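Local coordinates for protein ykuJ (Bacillus subtilis, PDB 2FFG) that is of unknown function but belongs to the DUF1797 family and folds into a two-helix, antiparallel-sheet subunit found in a two-chain assembly, at residues R27-E30 and I36-V39; T9-L14 and M69-I74; S38-E43 and T47-V52. One frame throughout, in Å; residues are numbered along the deposited sequence.

Strand 34-42 is common to contacts 1 and 3, which overlap at S38 and V39: contact 1 pairs it with strand 25-31 and contact 3 with strand 47-54, so together they build three successive strands of one antiparallel sheet. Contact 2 joins the two helices lying over that sheet, and both sheet contacts fall within the chain loop it closes. The centre of contact 1 is about 10 Å from those of contacts 2 and 3, themselves about 9 Å apart. Apolar side-chain packing links them: L11 CD2 lies 3.5 Å from V39 CG1, L14 CD1 3.4 Å from Y41 CB, and C37 SG 3.9 Å from L50 CD1. The three contacts share one hydrophobic core between sheet and helices.

Contact 1: R27-E30 and I36-V39; sequences RYFE and ICSV
F29 and C37 are an antiparallel hydrogen-bonded pair, and the F29 side chain reaches two residues of the facing strand, C37 and V39. Its CB lies 3.9 Å from C37 SG. The ring then swings back toward the N-terminal side of its own strand, because CG stands anti to the carbonyl carbon (chi1 -74°). That turn carries CE1 diagonally to V39, whose methyl CG1 meets it 3.5 Å away at the ring edge, while CZ at the tip continues toward L11 of helix 3-21. The sulfur makes an oblique sulfur-aromatic contact, with C37 SG 5.3 Å from the F29 ring centroid and 58° off the ring normal.

On the backbone, F29 N donates to C37 O at 2.8 Å. F29 O is gripped twice, accepting from I36 N at 3.0 Å and from C37 N at 3.3 Å. I36 and C37 thus stand together opposite the single residue F29, a classic beta bulge. Beyond it the pairing is regular: R27 and V39 exchange two backbone bonds, and the strand segments run at 157° to each other.

R27 and V39 lie side by side, with R27 CG 3.9 Å from V39 CG1, before the arginine chain bends away to place NH2 in a salt bridge with E16 of the second subunit. On the other face Y28 CD1 approaches S38 CB to 3.5 Å, the ring standing obliquely to it, and K35 adds a cation-pi contact to that ring.

The hairpin occupies the sheet margin within this chain. Helix 3-21 covers F29 and V39 through I7 and L11, helix 67-79 covers F29 and C37 through I74, and strand 47-54 continues the sheet beyond S38.

Contact 2: T9-L14 and M69-I74; sequences TRLQSL and MVSIEI
The two helices packed on one face of the antiparallel sheet, 3-21 and 67-79, meet here through L11, V70 and S71, all buried. The approach is local: only 108 Å² is covered between the segments, and the nearest CA atoms, those of L11 and S71, are 7.7 Å apart. One methyl carries most of it. L11 CD1 is trans to CA (chi2 -177°), which extends the branch toward helix 67-79, where it meets V70 CG1 tip to tip at 3.5 Å. The same methyl lies against the serine, with L11 CD1 3.0 Å from S71 OG, a tight approach inside normal van der Waals distance, its exact length uncertain at this resolution. Below this junction the sheet supplies the floor, for F48 touches both L11 and V70, and F29 and V39 also lie against L11.

A hydroxyl set against a leucine methyl would be costly if it lacked a polar partner. S71 OG has one in its own helix, where it hydrogen-bonds to I67 O, four residues back. With that need met locally, the oxygen can face hydrocarbon, and the helices are joined by dispersion forces and the exclusion of water, with no polar bond between the two segments.

Contact 3: S38-E43 and T47-V52; sequences SVKYFE and TFELTV
Y41 points an edge at the face of F48 across a non-hydrogen-bonded pair. Y41 CD1 sits over the centre of the F48 ring, 3.6 Å above its plane, and the Y41 and F48 ring centroids are 4.9 Å apart. The planes meet at 54°, so this edge-to-face stack is tilted well short of perpendicular. The F48 ring is also met in its own plane, where V39 CG2 lies 3.7 Å from F48 CD2, the valine and phenylalanine running side by side. An alanine in place of F48 would probably leave the Y41 edge without the face it rests on and V39 CG2 without its neighbour, opening a gap between them.

These pairs belong to the beta hairpin of strands 34-42 and 47-54, whose ladder includes E49 N to K40 O at 2.7 Å and T51 N to S38 O at 2.9 Å. The closing bond, T47 N to F42 O, is weak at 3.5 Å.

Side chains alternate across the sheet, and F42 and E49 meet on the other face. With chi1 at -63°, CG of F42 sits beside its backbone N, and the ring leans back along the strand toward E49. There E49 CB approaches the edge of the ring, 3.6 Å from F42 CE1, and the carboxylate plane stands at 81° to the ring plane. K40 NZ remains 5.8 Å from E49 OE1, so the opposite charges are near each other without direct contact. Further along this face S38 OG lies against T51 CB, and strand 57-64 flanks E49 and T51 through T61.

Contact 1: R27-E30 and I36-V39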
loop_
_atom_site.group_PDB
_atom_site.type_symbol
_atom_site.label_atom_id
_atom_site.label_comp_id
_atom_site.label_asym_id
_atom_site.label_seq_id
_atom_site.Cartn_x
_atom_site.Cartn_y
_atom_site.Cartn_z
ATOM N N ARG A 27 6.687 0.136 5.491
ATOM C CA ARG A 27 6.592 0.047 4.039
ATOM C C ARG A 27 7.832 0.669 3.391
ATOM O O ARG A 27 8.594 1.401 4.033
ATOM C CB ARG A 27 5.314 0.709 3.513
ATOM C CG ARG A 27 5.283 2.223 3.540
ATOM C CD ARG A 27 3.874 2.715 3.272
ATOM N NE ARG A 27 3.428 2.498 1.893
ATOM C CZ ARG A 27 2.150 2.533 1.498
ATOM N NH1 ARG A 27 1.175 2.771 2.376
ATOM N NH2 ARG A 27 1.843 2.342 0.218
ATOM N N TYR A 28 8.034 0.350 2.118
ATOM C CA TYR A 28 9.177 0.841 1.371
ATOM C C TYR A 28 8.759 1.908 0.388
ATOM O O TYR A 28 7.598 2.021 0.014
ATOM C CB TYR A 28 9.820 -0.285 0.559
ATOM C CG TYR A 28 10.466 -1.359 1.377
ATOM C CD1 TYR A 28 11.750 -1.192 1.887
ATOM C CD2 TYR A 28 9.792 -2.546 1.662
ATOM C CE1 TYR A 28 12.355 -2.181 2.666
ATOM C CE2 TYR A 28 10.390 -3.552 2.445
ATOM C CZ TYR A 28 11.671 -3.357 2.941
ATOM O OH TYR A 28 12.271 -4.331 3.710
ATOM N N PHE A 29 9.733 2.702 -0.018
ATOM C CA PHE A 29 9.520 3.716 -1.021
ATOM C C PHE A 29 10.663 3.432 -1.954
ATOM O O PHE A 29 11.826 3.504 -1.562
ATOM C CB PHE A 29 9.637 5.126 -0.449
ATOM C CG PHE A 29 8.462 5.527 0.375
ATOM C CD1 PHE A 29 8.361 5.128 1.703
ATOM C CD2 PHE A 29 7.422 6.253 -0.191
ATOM C CE1 PHE A 29 7.234 5.445 2.456
ATOM C CE2 PHE A 29 6.289 6.576 0.548
ATOM C CZ PHE A 29 6.193 6.172 1.873
ATOM N N GLU A 30 10.337 3.058 -3.178
ATOM C CA GLU A 30 11.363 2.768 -4.145
ATOM C C GLU A 30 11.238 3.652 -5.367
ATOM O O GLU A 30 10.177 4.203 -5.651
ATOM C CB GLU A 30 11.319 1.291 -4.537
ATOM C CG GLU A 30 9.955 0.757 -4.881
ATOM C CD GLU A 30 9.987 -0.730 -5.226
ATOM O OE1 GLU A 30 10.351 -1.554 -4.356
ATOM O OE2 GLU A 30 9.645 -1.075 -6.380
ATOM N N ILE A 36 14.715 2.644 -1.814
ATOM C CA ILE A 36 15.498 3.790 -1.389
ATOM C C ILE A 36 15.428 3.902 0.126
ATOM O O ILE A 36 16.437 4.164 0.779
ATOM C CB ILE A 36 14.974 5.098 -2.000
ATOM C CG1 ILE A 36 15.030 5.013 -3.522
ATOM C CG2 ILE A 36 15.800 6.272 -1.503
ATOM C CD1 ILE A 36 16.423 4.806 -4.184
ATOM N N CYS A 37 14.231 3.699 0.671
ATOM C CA CYS A 37 14.016 3.768 2.112
ATOM C C CYS A 37 12.725 3.067 2.573
ATOM O O CYS A 37 11.848 2.737 1.778
ATOM C CB CYS A 37 13.987 5.237 2.566
ATOM S SG CYS A 37 12.575 6.201 1.942
ATOM N N SER A 38 12.631 2.815 3.872
ATOM C CA SER A 38 11.440 2.209 4.435
ATOM C C SER A 38 11.062 3.012 5.678
ATOM O O SER A 38 11.920 3.603 6.341
ATOM C CB SER A 38 11.694 0.756 4.808
ATOM O OG SER A 38 12.656 0.659 5.835
ATOM N N VAL A 39 9.772 3.064 5.976
ATOM C CA VAL A 39 9.325 3.792 7.144
ATOM C C VAL A 39 8.499 2.869 8.027
ATOM O O VAL A 39 7.667 2.110 7.545
ATOM C CB VAL A 39 8.489 5.046 6.750
ATOM C CG1 VAL A 39 7.318 4.635 5.877
ATOM C CG2 VAL A 39 7.986 5.764 8.003
#

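Contact 2: T9-L14 and M69-I74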
loop_
_atom_site.group_PDB
_atom_site.type_symbol
_atom_site.label_atom_id
_atom_site.label_comp_id
_atom_site.label_asym_id
_atom_site.label_seq_id
_atom_site.Cartn_x
_atom_site.Cartn_y
_atom_site.Cartn_z
ATOM N N THR A 9 -0.286 10.459 1.913
ATOM C CA THR A 9 -1.434 9.574 1.953
ATOM C C THR A 9 -0.976 8.207 2.448
ATOM O O THR A 9 -1.533 7.654 3.402
ATOM C CB THR A 9 -2.072 9.415 0.560
ATOM O OG1 THR A 9 -2.429 10.703 0.047
ATOM C CG2 THR A 9 -3.335 8.566 0.656
ATOM N N ARG A 10 0.063 7.683 1.811
ATOM C CA ARG A 10 0.594 6.383 2.174
ATOM C C ARG A 10 1.018 6.294 3.642
ATOM O O ARG A 10 0.876 5.247 4.278
ATOM C CB ARG A 10 1.765 6.037 1.255
ATOM C CG ARG A 10 1.350 5.744 -0.184
ATOM C CD ARG A 10 2.573 5.621 -1.092
ATOM N NE ARG A 10 2.241 5.134 -2.430
ATOM C CZ ARG A 10 1.596 5.835 -3.357
ATOM N NH1 ARG A 10 1.202 7.074 -3.111
ATOM N NH2 ARG A 10 1.341 5.289 -4.537
ATOM N N LEU A 11 1.542 7.390 4.181
ATOM C CA LEU A 11 1.973 7.396 5.566
ATOM C C LEU A 11 0.781 7.482 6.506
ATOM O O LEU A 11 0.846 7.018 7.635
ATOM C CB LEU A 11 2.940 8.555 5.831
ATOM C CG LEU A 11 4.285 8.482 5.096
ATOM C CD1 LEU A 11 5.164 9.653 5.508
ATOM C CD2 LEU A 11 4.977 7.176 5.414
ATOM N N GLN A 12 -0.311 8.070 6.033
ATOM C CA GLN A 12 -1.506 8.191 6.855
ATOM C C GLN A 12 -2.168 6.836 6.980
ATOM O O GLN A 12 -2.599 6.447 8.070
ATOM C CB GLN A 12 -2.476 9.197 6.247
ATOM C CG GLN A 12 -1.957 10.618 6.255
ATOM C CD GLN A 12 -2.895 11.566 5.545
ATOM O OE1 GLN A 12 -3.400 11.265 4.457
ATOM N NE2 GLN A 12 -3.128 12.723 6.145
ATOM N N SER A 13 -2.244 6.110 5.866
ATOM C CA SER A 13 -2.846 4.785 5.888
ATOM C C SER A 13 -1.911 3.817 6.601
ATOM O O SER A 13 -2.354 2.811 7.149
ATOM C CB SER A 13 -3.151 4.294 4.465
ATOM O OG SER A 13 -1.993 4.276 3.657
ATOM N N LEU A 14 -0.620 4.140 6.608
ATOM C CA LEU A 14 0.380 3.308 7.269
ATOM C C LEU A 14 0.166 3.350 8.783
ATOM O O LEU A 14 0.221 2.318 9.448
ATOM C CB LEU A 14 1.795 3.794 6.903
ATOM C CG LEU A 14 3.079 2.986 7.190
ATOM C CD1 LEU A 14 3.641 3.320 8.548
ATOM C CD2 LEU A 14 2.806 1.496 7.062
HETATM N N MSE A 69 6.914 16.101 8.322
HETATM C CA MSE A 69 8.360 16.175 8.308
HETATM C C MSE A 69 9.060 14.918 7.805
HETATM O O MSE A 69 10.127 15.004 7.204
HETATM C CB MSE A 69 8.846 16.547 9.695
HETATM C CG MSE A 69 8.422 17.952 10.056
HETATM SE SE MSE A 69 8.880 18.441 11.835
HETATM C CE MSE A 69 10.804 18.540 11.608
ATOM N N VAL A 70 8.479 13.751 8.053
ATOM C CA VAL A 70 9.087 12.528 7.574
ATOM C C VAL A 70 8.798 12.437 6.073
ATOM O O VAL A 70 9.629 11.991 5.295
ATOM C CB VAL A 70 8.534 11.295 8.324
ATOM C CG1 VAL A 70 7.028 11.172 8.112
ATOM C CG2 VAL A 70 9.267 10.041 7.861
ATOM N N SER A 71 7.619 12.904 5.670
ATOM C CA SER A 71 7.230 12.905 4.268
ATOM C C SER A 71 8.182 13.749 3.428
ATOM O O SER A 71 8.551 13.377 2.316
ATOM C CB SER A 71 5.813 13.449 4.115
ATOM O OG SER A 71 4.844 12.567 4.668
ATOM N N ILE A 72 8.568 14.897 3.971
ATOM C CA ILE A 72 9.465 15.820 3.294
ATOM C C ILE A 72 10.828 15.180 3.080
ATOM O O ILE A 72 11.416 15.257 1.999
ATOM C CB ILE A 72 9.610 17.108 4.129
ATOM C CG1 ILE A 72 8.293 17.878 4.076
ATOM C CG2 ILE A 72 10.780 17.945 3.636
ATOM C CD1 ILE A 72 8.156 18.991 5.112
ATOM N N GLU A 73 11.319 14.551 4.135
ATOM C CA GLU A 73 12.604 13.880 4.111
ATOM C C GLU A 73 12.572 12.782 3.053
ATOM O O GLU A 73 13.510 12.635 2.261
ATOM C CB GLU A 73 12.875 13.285 5.495
ATOM C CG GLU A 73 14.227 12.620 5.668
ATOM C CD GLU A 73 15.360 13.618 5.790
ATOM O OE1 GLU A 73 15.140 14.708 6.361
ATOM O OE2 GLU A 73 16.477 13.294 5.331
ATOM N N ILE A 74 11.491 12.008 3.036
ATOM C CA ILE A 74 11.372 10.938 2.056
ATOM C C ILE A 74 11.392 11.527 0.651
ATOM O O ILE A 74 12.107 11.047 -0.228
ATOM C CB ILE A 74 10.083 10.128 2.241
ATOM C CG1 ILE A 74 10.099 9.420 3.599
ATOM C CG2 ILE A 74 9.976 9.078 1.141
ATOM C CD1 ILE A 74 10.973 9.948 4.748
#

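Contact 3: S38-E43 and T47-V52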
loop_
_atom_site.group_PDB
_atom_site.type_symbol
_atom_site.label_atom_id
_atom_site.label_comp_id
_atom_site.label_asym_id
_atom_site.label_seq_id
_atom_site.Cartn_x
_atom_site.Cartn_y
_atom_site.Cartn_z
ATOM N N SER A 38 12.631 2.815 3.872
ATOM C CA SER A 38 11.440 2.209 4.435
ATOM C C SER A 38 11.062 3.012 5.678
ATOM O O SER A 38 11.920 3.603 6.341
ATOM C CB SER A 38 11.694 0.756 4.808
ATOM O OG SER A 38 12.656 0.659 5.835
ATOM N N VAL A 39 9.772 3.064 5.976
ATOM C CA VAL A 39 9.325 3.792 7.144
ATOM C C VAL A 39 8.499 2.869 8.027
ATOM O O VAL A 39 7.667 2.110 7.545
ATOM C CB VAL A 39 8.489 5.046 6.750
ATOM C CG1 VAL A 39 7.318 4.635 5.877
ATOM C CG2 VAL A 39 7.986 5.764 8.003
ATOM N N LYS A 40 8.759 2.927 9.323
ATOM C CA LYS A 40 8.036 2.110 10.279
ATOM C C LYS A 40 7.320 3.036 11.259
ATOM O O LYS A 40 7.900 4.010 11.760
ATOM C CB LYS A 40 9.014 1.200 11.016
ATOM C CG LYS A 40 8.371 0.131 11.867
ATOM C CD LYS A 40 9.418 -0.878 12.326
ATOM C CE LYS A 40 8.785 -2.041 13.073
ATOM N NZ LYS A 40 9.794 -3.059 13.471
ATOM N N TYR A 41 6.050 2.755 11.507
ATOM C CA TYR A 41 5.274 3.566 12.430
ATOM C C TYR A 41 5.105 2.870 13.765
ATOM O O TYR A 41 4.575 1.759 13.821
ATOM C CB TYR A 41 3.890 3.875 11.857
ATOM C CG TYR A 41 3.054 4.715 12.793
ATOM C CD1 TYR A 41 3.364 6.055 13.010
ATOM C CD2 TYR A 41 1.971 4.170 13.481
ATOM C CE1 TYR A 41 2.620 6.843 13.886
ATOM C CE2 TYR A 41 1.211 4.950 14.368
ATOM C CZ TYR A 41 1.545 6.288 14.562
ATOM O OH TYR A 41 0.804 7.074 15.417
ATOM N N PHE A 42 5.560 3.517 14.835
ATOM C CA PHE A 42 5.421 2.956 16.175
ATOM C C PHE A 42 4.329 3.717 16.912
ATOM O O PHE A 42 4.472 4.908 17.163
ATOM C CB PHE A 42 6.728 3.079 16.961
ATOM C CG PHE A 42 7.870 2.315 16.367
ATOM C CD1 PHE A 42 8.579 2.820 15.284
ATOM C CD2 PHE A 42 8.230 1.077 16.880
ATOM C CE1 PHE A 42 9.631 2.098 14.721
ATOM C CE2 PHE A 42 9.282 0.348 16.324
ATOM C CZ PHE A 42 9.981 0.859 15.245
ATOM N N GLU A 43 3.235 3.040 17.250
ATOM C CA GLU A 43 2.147 3.700 17.974
ATOM C C GLU A 43 2.477 3.742 19.457
ATOM O O GLU A 43 1.590 3.839 20.304
ATOM C CB GLU A 43 0.825 2.974 17.759
ATOM C CG GLU A 43 0.738 1.627 18.428
ATOM C CD GLU A 43 0.080 0.607 17.534
ATOM O OE1 GLU A 43 0.652 0.303 16.464
ATOM O OE2 GLU A 43 -1.006 0.116 17.895
ATOM N N THR A 47 5.060 8.245 16.342
ATOM C CA THR A 47 6.292 8.458 15.592
ATOM C C THR A 47 6.630 7.522 14.439
ATOM O O THR A 47 6.226 6.361 14.388
ATOM C CB THR A 47 7.510 8.452 16.531
ATOM O OG1 THR A 47 7.708 7.128 17.047
ATOM C CG2 THR A 47 7.297 9.429 17.688
ATOM N N PHE A 48 7.410 8.057 13.516
ATOM C CA PHE A 48 7.851 7.311 12.358
ATOM C C PHE A 48 9.351 7.123 12.455
ATOM O O PHE A 48 10.070 8.001 12.934
ATOM C CB PHE A 48 7.538 8.074 11.077
ATOM C CG PHE A 48 6.075 8.301 10.849
ATOM C CD1 PHE A 48 5.383 9.265 11.572
ATOM C CD2 PHE A 48 5.381 7.541 9.916
ATOM C CE1 PHE A 48 4.022 9.468 11.369
ATOM C CE2 PHE A 48 4.020 7.737 9.707
ATOM C CZ PHE A 48 3.341 8.695 10.430
ATOM N N GLU A 49 9.818 5.960 12.028
ATOM C CA GLU A 49 11.242 5.684 12.015
ATOM C C GLU A 49 11.628 5.468 10.555
ATOM O O GLU A 49 11.162 4.534 9.905
ATOM C CB GLU A 49 11.567 4.439 12.828
ATOM C CG GLU A 49 13.054 4.146 12.880
ATOM C CD GLU A 49 13.363 2.824 13.544
ATOM O OE1 GLU A 49 12.921 1.776 13.020
ATOM O OE2 GLU A 49 14.046 2.831 14.585
ATOM N N LEU A 50 12.456 6.359 10.034
ATOM C CA LEU A 50 12.891 6.254 8.655
ATOM C C LEU A 50 14.260 5.578 8.553
ATOM O O LEU A 50 15.215 5.971 9.219
ATOM C CB LEU A 50 12.954 7.640 8.030
ATOM C CG LEU A 50 13.371 7.714 6.560
ATOM C CD1 LEU A 50 12.218 7.304 5.657
ATOM C CD2 LEU A 50 13.804 9.131 6.239
ATOM N N THR A 51 14.330 4.552 7.717
ATOM C CA THR A 51 15.559 3.812 7.481
ATOM C C THR A 51 16.013 4.106 6.051
ATOM O O THR A 51 15.265 3.890 5.095
ATOM C CB THR A 51 15.317 2.306 7.678
ATOM O OG1 THR A 51 14.951 2.071 9.044
ATOM C CG2 THR A 51 16.562 1.510 7.356
ATOM N N VAL A 52 17.234 4.625 5.923
ATOM C CA VAL A 52 17.808 4.995 4.631
ATOM C C VAL A 52 18.880 3.990 4.216
ATOM O O VAL A 52 19.904 3.842 4.886
ATOM C CB VAL A 52 18.461 6.394 4.704
ATOM C CG1 VAL A 52 18.898 6.843 3.311
ATOM C CG2 VAL A 52 17.497 7.387 5.339
#